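Local coordinates for Ribose/Galactose Isomerase (Vibrio parahaemolyticus, PDB 3ONO), which probably interconverts aldose and ketose sugar phosphates, as an isomerase of the LacAB/RpiB family, at residues 12-18 against 38-44; 51-55 against 79-84. All blocks are in the same frame, centred on the assembly; numbering follows the deposited sequence. Where two conformers were deposited one is given.

Both contacts belong to the same Rossmann-like alpha/beta unit, but they lie at different depths. Contact 1 joins the loops that follow the neighbouring parallel strands 5-8 and 35-38; it is partly buried, and waters, backbone carbonyls and amide side chains fill much of it. Contact 2 packs the start of helix 51-63 on helix 78-85. It is buried, and built on glycines, an aromatic ring and one serine hydroxyl. The chain runs from the loop 38-44 into helix 51-63, so the two are consecutive in sequence, with centres about 14 Å apart. Only contact 2 also meets a second subunit.

Contact 1. Residues 12-18 against 38-44; sequences NSQAAKN and NVGMTDE
Glu44 reaches Ala16 through a water that three groups hold. Water 1 accepts from Ala16 N at 2.9 Å and donates to Ser13 O and, at 3.0 Å, to Glu44 OE2. A long acid suits this exposed place, since its extended chain spans the gap while CG lies near Ala15 CB. The two loops follow neighbouring parallel strands of a Rossmann-like fold, 5-8 and 35-38, and meet beyond the strand ends. At the middle of the contact small Ala15 lets the backbones close in: its CB touches the backbone of Asp43, and its carbonyl O receives a CA-H...O contact from Asp43 CA (3.5 Å, 157° at the hydrogen). Water 2 sits between Ala15 O and Thr42 O, 2.7 Å from the latter. At the start of helix 18-31, Asn18 and Asn38 approach from opposite directions with amide planes only 15° apart. Which end of either amide is oxygen is doubtful; whichever way its amide is turned, Asn18 CG packs 3.1 Å from Met41 O. With CG anti to the backbone N, Asn18 carries its amide across to the other loop. Met41, a selenomethionine, supplies the apolar filling: its CB lies against Ala15 CB, and the bend about CG-SE (chi3 78°) carries CE back to that same methyl. Asn12 turns its ND2 to Leu49 O, leaving its CB 3.7 Å from Met41 SE.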
# COMPACT_ATOMS: atom_id res chain seq x y z
N ASN A 12 -4.52 3.88 -24.34
CA ASN A 12 -4.94 2.60 -24.92
C ASN A 12 -4.79 1.40 -23.98
O ASN A 12 -5.64 0.50 -23.97
CB ASN A 12 -4.24 2.35 -26.26
CG ASN A 12 -2.78 2.00 -26.11
OD1 ASN A 12 -2.43 0.83 -25.90
ND2 ASN A 12 -1.91 3.02 -26.18
N SER A 13 -3.73 1.37 -23.19
CA SER A 13 -3.51 0.17 -22.38
C SER A 13 -4.62 -0.05 -21.34
O SER A 13 -4.94 -1.19 -20.98
CB SER A 13 -2.11 0.14 -21.73
OG SER A 13 -2.00 1.04 -20.62
N GLN A 14 -5.20 1.05 -20.88
CA GLN A 14 -6.24 0.98 -19.84
C GLN A 14 -7.64 1.38 -20.33
O GLN A 14 -8.55 1.58 -19.53
CB GLN A 14 -5.86 1.87 -18.65
CG GLN A 14 -4.45 1.61 -18.16
CD GLN A 14 -4.23 0.15 -17.81
OE1 GLN A 14 -5.04 -0.46 -17.10
NE2 GLN A 14 -3.13 -0.42 -18.32
N ALA A 15 -7.81 1.46 -21.64
CA ALA A 15 -9.05 1.99 -22.22
C ALA A 15 -10.28 1.17 -21.87
O ALA A 15 -11.37 1.73 -21.78
CB ALA A 15 -8.92 2.12 -23.74
N ALA A 16 -10.11 -0.14 -21.68
CA ALA A 16 -11.25 -1.01 -21.32
C ALA A 16 -11.86 -0.56 -20.01
O ALA A 16 -13.03 -0.80 -19.75
CB ALA A 16 -10.82 -2.46 -21.21
N LYS A 17 -11.05 0.08 -19.17
CA LYS A 17 -11.49 0.49 -17.84
C LYS A 17 -12.09 1.89 -17.80
O LYS A 17 -12.52 2.34 -16.73
CB LYS A 17 -10.34 0.40 -16.84
CG LYS A 17 -10.05 -1.04 -16.44
CD LYS A 17 -8.78 -1.20 -15.61
CE LYS A 17 -8.67 -2.65 -15.15
NZ LYS A 17 -7.37 -2.95 -14.48
N ASN A 18 -12.11 2.58 -18.94
CA ASN A 18 -12.63 3.94 -18.94
C ASN A 18 -14.09 4.04 -18.49
O ASN A 18 -14.44 4.95 -17.74
CB ASN A 18 -12.43 4.64 -20.29
CG ASN A 18 -13.07 6.01 -20.31
OD1 ASN A 18 -14.16 6.20 -20.88
ND2 ASN A 18 -12.42 6.97 -19.67
N ASN A 38 -15.08 13.65 -20.41
CA ASN A 38 -14.34 12.41 -20.61
C ASN A 38 -13.73 12.56 -21.99
O ASN A 38 -14.41 12.30 -22.98
CB ASN A 38 -15.29 11.21 -20.52
CG ASN A 38 -14.58 9.87 -20.53
OD1 ASN A 38 -15.19 8.83 -20.84
ND2 ASN A 38 -13.30 9.86 -20.16
N VAL A 39 -12.48 13.01 -22.05
CA VAL A 39 -11.90 13.50 -23.31
C VAL A 39 -10.85 12.59 -23.91
O VAL A 39 -10.44 12.81 -25.05
CB VAL A 39 -11.27 14.90 -23.15
CG1 VAL A 39 -12.28 15.87 -22.57
CG2 VAL A 39 -10.02 14.82 -22.27
N GLY A 40 -10.40 11.60 -23.14
CA GLY A 40 -9.47 10.61 -23.65
C GLY A 40 -10.24 9.43 -24.25
O GLY A 40 -11.38 9.59 -24.68
N MSE A 41 -9.61 8.26 -24.30
CA MSE A 41 -10.27 7.09 -24.86
C MSE A 41 -11.46 6.62 -24.03
O MSE A 41 -11.42 6.63 -22.80
CB MSE A 41 -9.27 5.95 -25.04
CG MSE A 41 -8.25 6.26 -26.12
SE MSE A 41 -7.03 4.80 -26.39
CE MSE A 41 -8.18 3.64 -27.46
N THR A 42 -12.52 6.21 -24.71
CA THR A 42 -13.71 5.72 -24.01
C THR A 42 -13.73 4.19 -23.99
O THR A 42 -14.38 3.58 -23.14
CB THR A 42 -15.00 6.23 -24.68
OG1 THR A 42 -15.01 5.83 -26.06
CG2 THR A 42 -15.07 7.76 -24.61
N ASP A 43 -13.04 3.58 -24.94
CA ASP A 43 -12.87 2.12 -24.96
C ASP A 43 -11.74 1.75 -25.92
O ASP A 43 -11.14 2.64 -26.54
CB ASP A 43 -14.18 1.42 -25.33
CG ASP A 43 -14.74 1.89 -26.65
OD1 ASP A 43 -14.01 1.81 -27.66
OD2 ASP A 43 -15.90 2.34 -26.68
N GLU A 44 -11.44 0.46 -26.04
CA GLU A 44 -10.24 0.06 -26.80
C GLU A 44 -10.34 0.37 -28.28
O GLU A 44 -9.32 0.43 -28.98
CB GLU A 44 -9.93 -1.43 -26.59
CG GLU A 44 -9.20 -1.69 -25.27
CD GLU A 44 -9.02 -3.17 -24.98
OE1 GLU A 44 -9.75 -3.99 -25.58
OE2 GLU A 44 -8.15 -3.51 -24.14
O HOH W 1 -7.73 -1.83 -21.68
O HOH W 2 -14.35 1.49 -21.43

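Contact 2. Residues 51-55 against 79-84; sequences YIHLG and GALMSC
Gly79 lies under the ring of Tyr51, where the first turn of helix 51-63 packs on helix 78-85 within the Rossmann-like alpha/beta sandwich. Having no side chain, Gly79 brings its CA to 3.7 Å from the Tyr51 ring centroid, 15° off the ring normal, a CH-pi contact over one face. Tyr51 holds CG between its own N and carbonyl carbon, which turns the ring toward this backbone, and CD1 lies 3.4 Å from Gly79 O. Ala80 comes next; its small methyl touches both Tyr51 CB and Leu54 CD1, each at 4.3 Å. Ala80 and Leu54 also rest on Thr72, so both helices pack on strand 69-74 here. Leu81 and Met82 turn from this interface to another, packing on Leu81 and Cys92 of the second subunit. Ser83 returns to it. With OG trans to its N, the hydroxyl donates to Tyr51 O at 2.7 Å, bent to 137° at that oxygen and tilted from the carbonyl plane. Tyr51 O also receives a weak helical bond from Gly55 N, so the short hydroxyl helps satisfy a buried carbonyl. Beyond it the helices, crossing at -37°, touch backbone to backbone. Gly55 has no side chain, and a CB there would run into Ser83 OG; its CA meets Cys84 CA at 4.0 Å, with Cys84 SG also 4.0 Å from Gly55 CA.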
# COMPACT_ATOMS: atom_id res chain seq x y z
N TYR A 51 0.13 7.43 -23.55
CA TYR A 51 0.35 8.38 -22.47
C TYR A 51 1.11 9.63 -22.92
O TYR A 51 1.08 10.64 -22.23
CB TYR A 51 1.04 7.73 -21.26
CG TYR A 51 2.44 7.23 -21.49
CD1 TYR A 51 3.53 8.11 -21.50
CD2 TYR A 51 2.69 5.86 -21.65
CE1 TYR A 51 4.82 7.64 -21.67
CE2 TYR A 51 3.98 5.38 -21.83
CZ TYR A 51 5.04 6.28 -21.86
OH TYR A 51 6.34 5.83 -22.02
N ILE A 52 1.75 9.59 -24.10
CA ILE A 52 2.37 10.79 -24.63
C ILE A 52 1.29 11.81 -25.00
O ILE A 52 1.39 12.99 -24.67
CB ILE A 52 3.22 10.49 -25.91
CG1 ILE A 52 4.34 9.51 -25.58
CG2 ILE A 52 3.80 11.81 -26.48
CD1 ILE A 52 5.35 10.02 -24.55
N HIS A 53 0.25 11.35 -25.69
CA HIS A 53 -0.81 12.25 -26.10
C HIS A 53 -1.52 12.82 -24.88
O HIS A 53 -1.94 13.97 -24.89
CB HIS A 53 -1.81 11.54 -27.00
CG HIS A 53 -1.18 10.91 -28.21
ND1 HIS A 53 -1.07 9.54 -28.36
CD2 HIS A 53 -0.60 11.47 -29.30
CE1 HIS A 53 -0.46 9.28 -29.51
NE2 HIS A 53 -0.16 10.44 -30.10
N LEU A 54 -1.64 12.01 -23.83
CA LEU A 54 -2.31 12.50 -22.63
C LEU A 54 -1.67 13.79 -22.09
O LEU A 54 -2.37 14.74 -21.70
CB LEU A 54 -2.32 11.42 -21.53
CG LEU A 54 -3.06 10.12 -21.87
CD1 LEU A 54 -2.98 9.13 -20.68
CD2 LEU A 54 -4.52 10.38 -22.26
N GLY A 55 -0.35 13.82 -22.02
CA GLY A 55 0.33 15.00 -21.50
C GLY A 55 0.04 16.22 -22.36
O GLY A 55 -0.16 17.34 -21.85
N GLY A 79 4.06 6.65 -16.72
CA GLY A 79 4.18 7.30 -18.02
C GLY A 79 3.31 8.55 -18.07
O GLY A 79 3.75 9.63 -18.49
N ALA A 80 2.06 8.42 -17.63
CA ALA A 80 1.16 9.56 -17.73
C ALA A 80 1.63 10.71 -16.83
O ALA A 80 1.55 11.87 -17.21
CB ALA A 80 -0.28 9.15 -17.39
N LEU A 81 2.11 10.38 -15.64
CA LEU A 81 2.58 11.40 -14.70
C LEU A 81 3.79 12.15 -15.25
O LEU A 81 3.89 13.39 -15.16
CB LEU A 81 2.93 10.68 -13.39
CG LEU A 81 3.86 11.16 -12.28
CD1 LEU A 81 3.85 10.06 -11.25
CD2 LEU A 81 5.27 11.41 -12.74
N MSE A 82 4.72 11.41 -15.85
CA MSE A 82 5.94 12.05 -16.36
C MSE A 82 5.66 12.83 -17.64
O MSE A 82 6.25 13.89 -17.89
CB MSE A 82 7.04 11.02 -16.54
CG MSE A 82 7.40 10.37 -15.19
SE MSE A 82 8.88 9.14 -15.38
CE MSE A 82 8.08 8.03 -16.75
N SER A 83 4.72 12.31 -18.43
CA SER A 83 4.27 12.97 -19.68
C SER A 83 3.54 14.28 -19.39
O SER A 83 3.71 15.27 -20.10
CB SER A 83 3.35 12.01 -20.46
OG SER A 83 2.78 12.64 -21.61
N CYS A 84 2.74 14.31 -18.33
CA CYS A 84 2.06 15.57 -17.95
C CYS A 84 3.04 16.60 -17.38
O CYS A 84 2.99 17.79 -17.73
CB CYS A 84 0.99 15.28 -16.89
SG CYS A 84 -0.49 14.52 -17.59